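Chitinase (Paenibacillus sp. FPU-7, PDB 5GZT) probably cleaves internal beta-1,4 linkages between N-acetylglucosamine units of chitin and chitodextrins, as a family 18 glycoside hydrolase. Local coordinates at residues 568-579 and 706-714. Residues are numbered along the deposited sequence; the frame is centred on the assembly and turned at random.
With FMT (formic acid), chain H.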
ATOM      1  N   VAL B 568     -12.061   8.592 -17.540  1.00 13.06           N
ATOM      2  CA  VAL B 568     -11.414   7.904 -18.652  1.00 14.15           C
ATOM      3  C   VAL B 568     -12.462   7.666 -19.761  1.00 16.42           C
ATOM      4  O   VAL B 568     -12.242   8.003 -20.919  1.00 15.15           O
ATOM      5  CB  VAL B 568     -10.766   6.615 -18.178  1.00 14.66           C
ATOM      6  CG1 VAL B 568     -10.337   5.756 -19.352  1.00 16.80           C
ATOM      7  CG2 VAL B 568      -9.552   6.905 -17.256  1.00 15.47           C
ATOM      8  N   ASN B 569     -13.600   7.091 -19.396  1.00 19.10           N
ATOM      9  CA  ASN B 569     -14.592   6.734 -20.392  1.00 19.06           C
ATOM     10  C   ASN B 569     -15.184   7.931 -21.138  1.00 18.17           C
ATOM     11  O   ASN B 569     -15.372   7.829 -22.324  1.00 17.44           O
ATOM     12  CB  ASN B 569     -15.683   5.886 -19.758  1.00 22.73           C
ATOM     13  CG  ASN B 569     -15.204   4.457 -19.392  1.00 24.24           C
ATOM     14  OD1 ASN B 569     -14.166   3.945 -19.818  1.00 26.93           O
ATOM     15  ND2 ASN B 569     -15.984   3.841 -18.598  1.00 26.34           N
ATOM     16  N   ASN B 570     -15.469   9.054 -20.457  1.00 16.43           N
ATOM     17  CA  ASN B 570     -16.297  10.072 -21.045  1.00 17.29           C
ATOM     18  C   ASN B 570     -15.773  11.520 -20.950  1.00 16.84           C
ATOM     19  O   ASN B 570     -16.365  12.420 -21.587  1.00 15.18           O
ATOM     20  CB  ASN B 570     -17.713   9.999 -20.433  1.00 20.12           C
ATOM     21  CG  ASN B 570     -18.389   8.664 -20.706  1.00 21.28           C
ATOM     22  OD1 ASN B 570     -18.897   7.946 -19.810  1.00 23.60           O
ATOM     23  ND2 ASN B 570     -18.326   8.294 -21.926  1.00 19.21           N
ATOM     24  N   TYR B 571     -14.655  11.755 -20.240  1.00 14.19           N
ATOM     25  CA  TYR B 571     -14.222  13.167 -20.037  1.00 14.20           C
ATOM     26  C   TYR B 571     -12.792  13.509 -20.504  1.00 14.08           C
ATOM     27  O   TYR B 571     -12.555  14.589 -21.048  1.00 12.43           O
ATOM     28  CB  TYR B 571     -14.325  13.530 -18.582  1.00 15.51           C
ATOM     29  CG  TYR B 571     -15.704  13.716 -18.017  1.00 16.03           C
ATOM     30  CD1 TYR B 571     -16.468  12.616 -17.667  1.00 15.96           C
ATOM     31  CD2 TYR B 571     -16.199  14.968 -17.747  1.00 16.30           C
ATOM     32  CE1 TYR B 571     -17.741  12.779 -17.137  1.00 17.38           C
ATOM     33  CE2 TYR B 571     -17.494  15.168 -17.193  1.00 17.18           C
ATOM     34  CZ  TYR B 571     -18.232  14.047 -16.852  1.00 20.63           C
ATOM     35  OH  TYR B 571     -19.483  14.181 -16.265  1.00 19.67           O
ATOM     36  N   ILE B 572     -11.819  12.669 -20.185  1.00 13.43           N
ATOM     37  CA  ILE B 572     -10.410  13.148 -20.370  1.00 14.43           C
ATOM     38  C   ILE B 572     -10.122  13.211 -21.892  1.00 15.18           C
ATOM     39  O   ILE B 572     -10.074  12.180 -22.581  1.00 14.34           O
ATOM     40  CB  ILE B 572      -9.360  12.261 -19.688  1.00 14.53           C
ATOM     41  CG1 ILE B 572      -9.581  12.150 -18.204  1.00 14.90           C
ATOM     42  CG2 ILE B 572      -7.949  12.847 -19.957  1.00 14.09           C
ATOM     43  CD1 ILE B 572      -8.794  11.017 -17.499  1.00 14.30           C
ATOM     44  N   ASN B 573     -10.006  14.426 -22.383  1.00 15.01           N
ATOM     45  CA  ASN B 573      -9.856  14.746 -23.782  1.00 18.04           C
ATOM     46  C   ASN B 573     -11.054  14.245 -24.598  1.00 17.39           C
ATOM     47  O   ASN B 573     -10.892  13.881 -25.759  1.00 18.55           O
ATOM     48  CB  ASN B 573      -8.491  14.263 -24.330  1.00 16.72           C
ATOM     49  CG  ASN B 573      -8.139  14.868 -25.674  1.00 19.20           C
ATOM     50  OD1 ASN B 573      -8.466  16.016 -25.965  1.00 19.58           O
ATOM     51  ND2 ASN B 573      -7.455  14.082 -26.536  1.00 20.35           N
ATOM     52  N   LYS B 574     -12.234  14.229 -23.980  1.00 17.07           N
ATOM     53  CA  LYS B 574     -13.501  13.805 -24.630  1.00 16.46           C
ATOM     54  C   LYS B 574     -14.611  14.828 -24.342  1.00 17.24           C
ATOM     55  O   LYS B 574     -14.574  15.562 -23.330  1.00 15.43           O
ATOM     56  CB  LYS B 574     -13.972  12.452 -24.101  1.00 16.84           C
ATOM     57  CG  LYS B 574     -13.031  11.331 -24.475  1.00 15.88           C
ATOM     58  CD  LYS B 574     -13.332  10.050 -23.800  1.00 15.93           C
ATOM     59  CE  LYS B 574     -12.451   8.981 -24.383  1.00 16.37           C
ATOM     60  NZ  LYS B 574     -12.664   7.696 -23.750  1.00 17.61           N
ATOM     61  N   ASN B 575     -15.588  14.899 -25.235  1.00 17.23           N
ATOM     62  CA  ASN B 575     -16.790  15.662 -25.020  1.00 18.75           C
ATOM     63  C   ASN B 575     -16.555  17.125 -24.672  1.00 18.06           C
ATOM     64  O   ASN B 575     -17.226  17.669 -23.743  1.00 17.98           O
ATOM     65  CB  ASN B 575     -17.677  14.959 -23.919  1.00 20.97           C
ATOM     66  CG  ASN B 575     -19.098  15.543 -23.858  1.00 23.20           C
ATOM     67  OD1 ASN B 575     -19.588  15.984 -24.891  1.00 25.26           O
ATOM     68  ND2 ASN B 575     -19.715  15.631 -22.649  1.00 19.50           N
ATOM     69  N   GLY B 576     -15.586  17.738 -25.356  1.00 19.19           N
ATOM     70  CA  GLY B 576     -15.225  19.166 -25.190  1.00 19.60           C
ATOM     71  C   GLY B 576     -14.376  19.476 -23.940  1.00 19.05           C
ATOM     72  O   GLY B 576     -14.100  20.625 -23.661  1.00 18.48           O
ATOM     73  N   TYR B 577     -13.931  18.465 -23.198  1.00 17.30           N
ATOM     74  CA  TYR B 577     -13.112  18.710 -22.015  1.00 15.94           C
ATOM     75  C   TYR B 577     -11.613  18.651 -22.440  1.00 15.75           C
ATOM     76  O   TYR B 577     -11.152  17.593 -22.988  1.00 18.41           O
ATOM     77  CB  TYR B 577     -13.409  17.687 -20.906  1.00 15.14           C
ATOM     78  CG  TYR B 577     -14.663  17.938 -20.126  1.00 17.17           C
ATOM     79  CD1 TYR B 577     -15.879  17.521 -20.593  1.00 16.33           C
ATOM     80  CD2 TYR B 577     -14.632  18.670 -18.960  1.00 19.15           C
ATOM     81  CE1 TYR B 577     -17.076  17.810 -19.891  1.00 19.06           C
ATOM     82  CE2 TYR B 577     -15.802  18.967 -18.258  1.00 19.82           C
ATOM     83  CZ  TYR B 577     -17.019  18.535 -18.710  1.00 19.07           C
ATOM     84  OH  TYR B 577     -18.173  18.862 -17.956  1.00 18.52           O
ATOM     85  N   THR B 578     -10.853  19.720 -22.157  1.00 15.90           N
ATOM     86  CA  THR B 578      -9.439  19.806 -22.494  1.00 16.05           C
ATOM     87  C   THR B 578      -8.667  19.333 -21.255  1.00 15.78           C
ATOM     88  O   THR B 578      -8.969  19.742 -20.115  1.00 15.54           O
ATOM     89  CB  THR B 578      -9.083  21.229 -22.913  1.00 16.16           C
ATOM     90  OG1 THR B 578      -9.814  21.529 -24.078  1.00 16.95           O
ATOM     91  CG2 THR B 578      -7.656  21.409 -23.197  1.00 16.18           C
ATOM     92  N   ARG B 579      -7.647  18.523 -21.474  1.00 14.31           N
ATOM     93  CA  ARG B 579      -6.699  18.088 -20.443  1.00 15.81           C
ATOM     94  C   ARG B 579      -5.598  19.145 -20.316  1.00 16.20           C
ATOM     95  O   ARG B 579      -5.023  19.552 -21.307  1.00 16.10           O
ATOM     96  CB  ARG B 579      -6.061  16.708 -20.770  1.00 16.55           C
ATOM     97  CG  ARG B 579      -5.108  16.354 -19.609  1.00 18.67           C
ATOM     98  CD  ARG B 579      -4.649  14.909 -19.659  1.00 18.03           C
ATOM     99  NE  ARG B 579      -4.005  14.571 -20.897  1.00 14.99           N
ATOM    100  CZ  ARG B 579      -2.687  14.475 -21.105  1.00 15.46           C
ATOM    101  NH1 ARG B 579      -1.764  14.881 -20.201  1.00 14.26           N
ATOM    102  NH2 ARG B 579      -2.255  14.066 -22.296  1.00 12.92           N
ATOM    103  N   ALA B 706       0.549  14.175 -33.478  1.00 19.81           N
ATOM    104  CA  ALA B 706      -0.204  15.000 -32.556  1.00 18.48           C
ATOM    105  C   ALA B 706      -0.742  14.052 -31.495  1.00 18.53           C
ATOM    106  O   ALA B 706      -0.589  12.782 -31.561  1.00 17.73           O
ATOM    107  CB  ALA B 706      -1.361  15.755 -33.261  1.00 18.62           C
ATOM    108  N   ASN B 707      -1.369  14.646 -30.503  1.00 15.91           N
ATOM    109  CA  ASN B 707      -2.098  13.869 -29.493  1.00 16.07           C
ATOM    110  C   ASN B 707      -3.386  13.440 -30.156  1.00 15.71           C
ATOM    111  O   ASN B 707      -4.096  14.273 -30.687  1.00 15.66           O
ATOM    112  CB  ASN B 707      -2.503  14.746 -28.257  1.00 16.72           C
ATOM    113  CG  ASN B 707      -1.296  15.218 -27.473  1.00 16.29           C
ATOM    114  OD1 ASN B 707      -0.947  14.733 -26.389  1.00 21.02           O
ATOM    115  ND2 ASN B 707      -0.659  16.114 -28.016  1.00 13.75           N
ATOM    116  N   ALA B 708      -3.748  12.182 -30.001  1.00 15.43           N
ATOM    117  CA  ALA B 708      -5.007  11.676 -30.608  1.00 15.70           C
ATOM    118  C   ALA B 708      -6.261  12.232 -29.940  1.00 17.86           C
ATOM    119  O   ALA B 708      -6.391  12.120 -28.763  1.00 14.09           O
ATOM    120  CB  ALA B 708      -5.023  10.169 -30.460  1.00 14.35           C
ATOM    121  N   ALA B 709      -7.172  12.802 -30.694  1.00 18.03           N
ATOM    122  CA  ALA B 709      -8.486  13.181 -30.191  1.00 17.72           C
ATOM    123  C   ALA B 709      -9.206  12.006 -29.572  1.00 18.19           C
ATOM    124  O   ALA B 709      -9.082  10.870 -30.028  1.00 18.16           O
ATOM    125  CB  ALA B 709      -9.332  13.775 -31.387  1.00 18.42           C
ATOM    126  N   ASP B 710     -10.006  12.260 -28.545  1.00 17.92           N
ATOM    127  CA  ASP B 710     -10.790  11.242 -27.862  1.00 16.90           C
ATOM    128  C   ASP B 710      -9.994  10.146 -27.187  1.00 16.94           C
ATOM    129  O   ASP B 710     -10.526   9.078 -26.918  1.00 16.95           O
ATOM    130  CB  ASP B 710     -11.856  10.631 -28.768  1.00 21.27           C
ATOM    131  CG  ASP B 710     -12.893  11.654 -29.147  1.00 30.18           C
ATOM    132  OD1 ASP B 710     -13.230  12.547 -28.335  1.00 29.92           O
ATOM    133  OD2 ASP B 710     -13.378  11.601 -30.258  1.00 37.22           O
ATOM    134  N   HIS B 711      -8.727  10.397 -26.936  1.00 16.48           N
ATOM    135  CA  HIS B 711      -7.913   9.549 -26.095  1.00 15.08           C
ATOM    136  C   HIS B 711      -7.222  10.423 -25.040  1.00 13.75           C
ATOM    137  O   HIS B 711      -6.785  11.543 -25.319  1.00 12.74           O
ATOM    138  CB  HIS B 711      -6.857   8.854 -26.934  1.00 15.76           C
ATOM    139  CG  HIS B 711      -7.407   7.777 -27.778  1.00 16.13           C
ATOM    140  ND1 HIS B 711      -7.876   7.974 -29.058  1.00 19.64           N
ATOM    141  CD2 HIS B 711      -7.630   6.496 -27.490  1.00 15.01           C
ATOM    142  CE1 HIS B 711      -8.384   6.856 -29.528  1.00 16.93           C
ATOM    143  NE2 HIS B 711      -8.175   5.923 -28.615  1.00 19.87           N
ATOM    144  N   ARG B 712      -7.016   9.838 -23.876  1.00 13.12           N
ATOM    145  CA  ARG B 712      -6.386  10.561 -22.805  1.00 14.72           C
ATOM    146  C   ARG B 712      -4.880  10.658 -22.961  1.00 13.66           C
ATOM    147  O   ARG B 712      -4.259  11.614 -22.429  1.00 13.07           O
ATOM    148  CB  ARG B 712      -6.685   9.911 -21.445  1.00 13.95           C
ATOM    149  CG  ARG B 712      -6.187   8.485 -21.237  1.00 14.81           C
ATOM    150  CD  ARG B 712      -6.948   7.820 -20.100  1.00 14.57           C
ATOM    151  NE  ARG B 712      -6.431   6.539 -19.711  1.00 14.71           N
ATOM    152  CZ  ARG B 712      -6.602   5.403 -20.467  1.00 16.56           C
ATOM    153  NH1 ARG B 712      -7.245   5.440 -21.592  1.00 16.95           N
ATOM    154  NH2 ARG B 712      -6.136   4.216 -20.098  1.00 17.03           N
ATOM    155  N   ASN B 713      -4.271   9.685 -23.630  1.00 12.27           N
ATOM    156  CA  ASN B 713      -2.777   9.596 -23.602  1.00 11.79           C
ATOM    157  C   ASN B 713      -2.240   8.779 -24.776  1.00 13.04           C
ATOM    158  O   ASN B 713      -1.638   7.733 -24.570  1.00 13.35           O
ATOM    159  CB  ASN B 713      -2.450   8.964 -22.278  1.00 11.62           C
ATOM    160  CG  ASN B 713      -0.990   8.889 -21.980  1.00 12.28           C
ATOM    161  OD1 ASN B 713      -0.223   9.605 -22.532  1.00 13.44           O
ATOM    162  ND2 ASN B 713      -0.588   7.939 -21.089  1.00 14.12           N
ATOM    163  N   ALA B 714      -2.523   9.217 -25.999  1.00 14.24           N
ATOM    164  CA  ALA B 714      -2.172   8.453 -27.200  1.00 14.49           C
ATOM    165  C   ALA B 714      -1.628   9.367 -28.262  1.00 14.19           C
ATOM    166  O   ALA B 714      -2.103  10.448 -28.438  1.00 14.87           O
ATOM    167  CB  ALA B 714      -3.414   7.701 -27.753  1.00 16.08           C
TER
HETATM  168  C   FMT H4006      -1.576  15.990 -17.389  1.00 39.69           C
HETATM  169  O1  FMT H4006      -2.471  16.663 -18.006  1.00 26.65           O
HETATM  170  O2  FMT H4006      -1.517  14.689 -16.896  1.00 25.65           O
HETATM  171  O   HOH W   1     -10.204  15.237 -28.185  1.00 24.25           O
HETATM  172  O   HOH W   2      -6.211  15.685 -28.662  1.00 36.88           O
HETATM  173  O   HOH W   3     -15.683  13.234 -27.570  1.00 27.31           O
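Asn573, in the left-handed region of backbone space within the type II turn Tyr571-Lys574, meets a second type II turn, Ala708-His711, whose Asp710 has nearly the same backbone angles. Asn573 ND2 donates to His711 O at 2.9 Å in an almost straight bond (166°); that oxygen lies in the amide plane, while the donor tilts 27° from the carbonyl plane. With CG anti to the backbone N (chi1 -166°), the amide reaches over to the 706-714 side, and its nitrogen also donates to a water that in turn donates to Asn707 O, so two acceptors fix its rotation. Asp710 N returns only a weak bond to Asn573 O (3.3 Å), reinforced by a water bridging the same two atoms.

The extended Lys574 chain crosses Asp710 at a slant, passing CE within 3.2 Å of Asp710 O, but its ammonium turns back to its own segment. There NZ binds Val568 O in the carbonyl plane at 2.9 Å and Asn569 O from above the plane of Asn569's own carbonyl, satisfying two oxygens near the end of helix 564-570.

The apolar side belongs to Arg712. Its CB rests on Ile572 CG2 at 3.5 Å, and its stretched chain carries the guanidinium to Val568, where CG1 lies 3.7 Å above one face. Glu633 holds NE in a salt bridge. Arg579 brings NH2 to 3.2 Å from Arg712 O, while its NH1 donates to a formic acid molecule, probably from the crystallisation liquor, and to Leu683 O.

The contact joins the family 18 catalytic domain to the immunoglobulin-like domain: the turn connecting helix 564-570 to strand 578-582, backed by Leu590 of strand 587-591, meets the loop linking antiparallel strands 703-707 and 714-723.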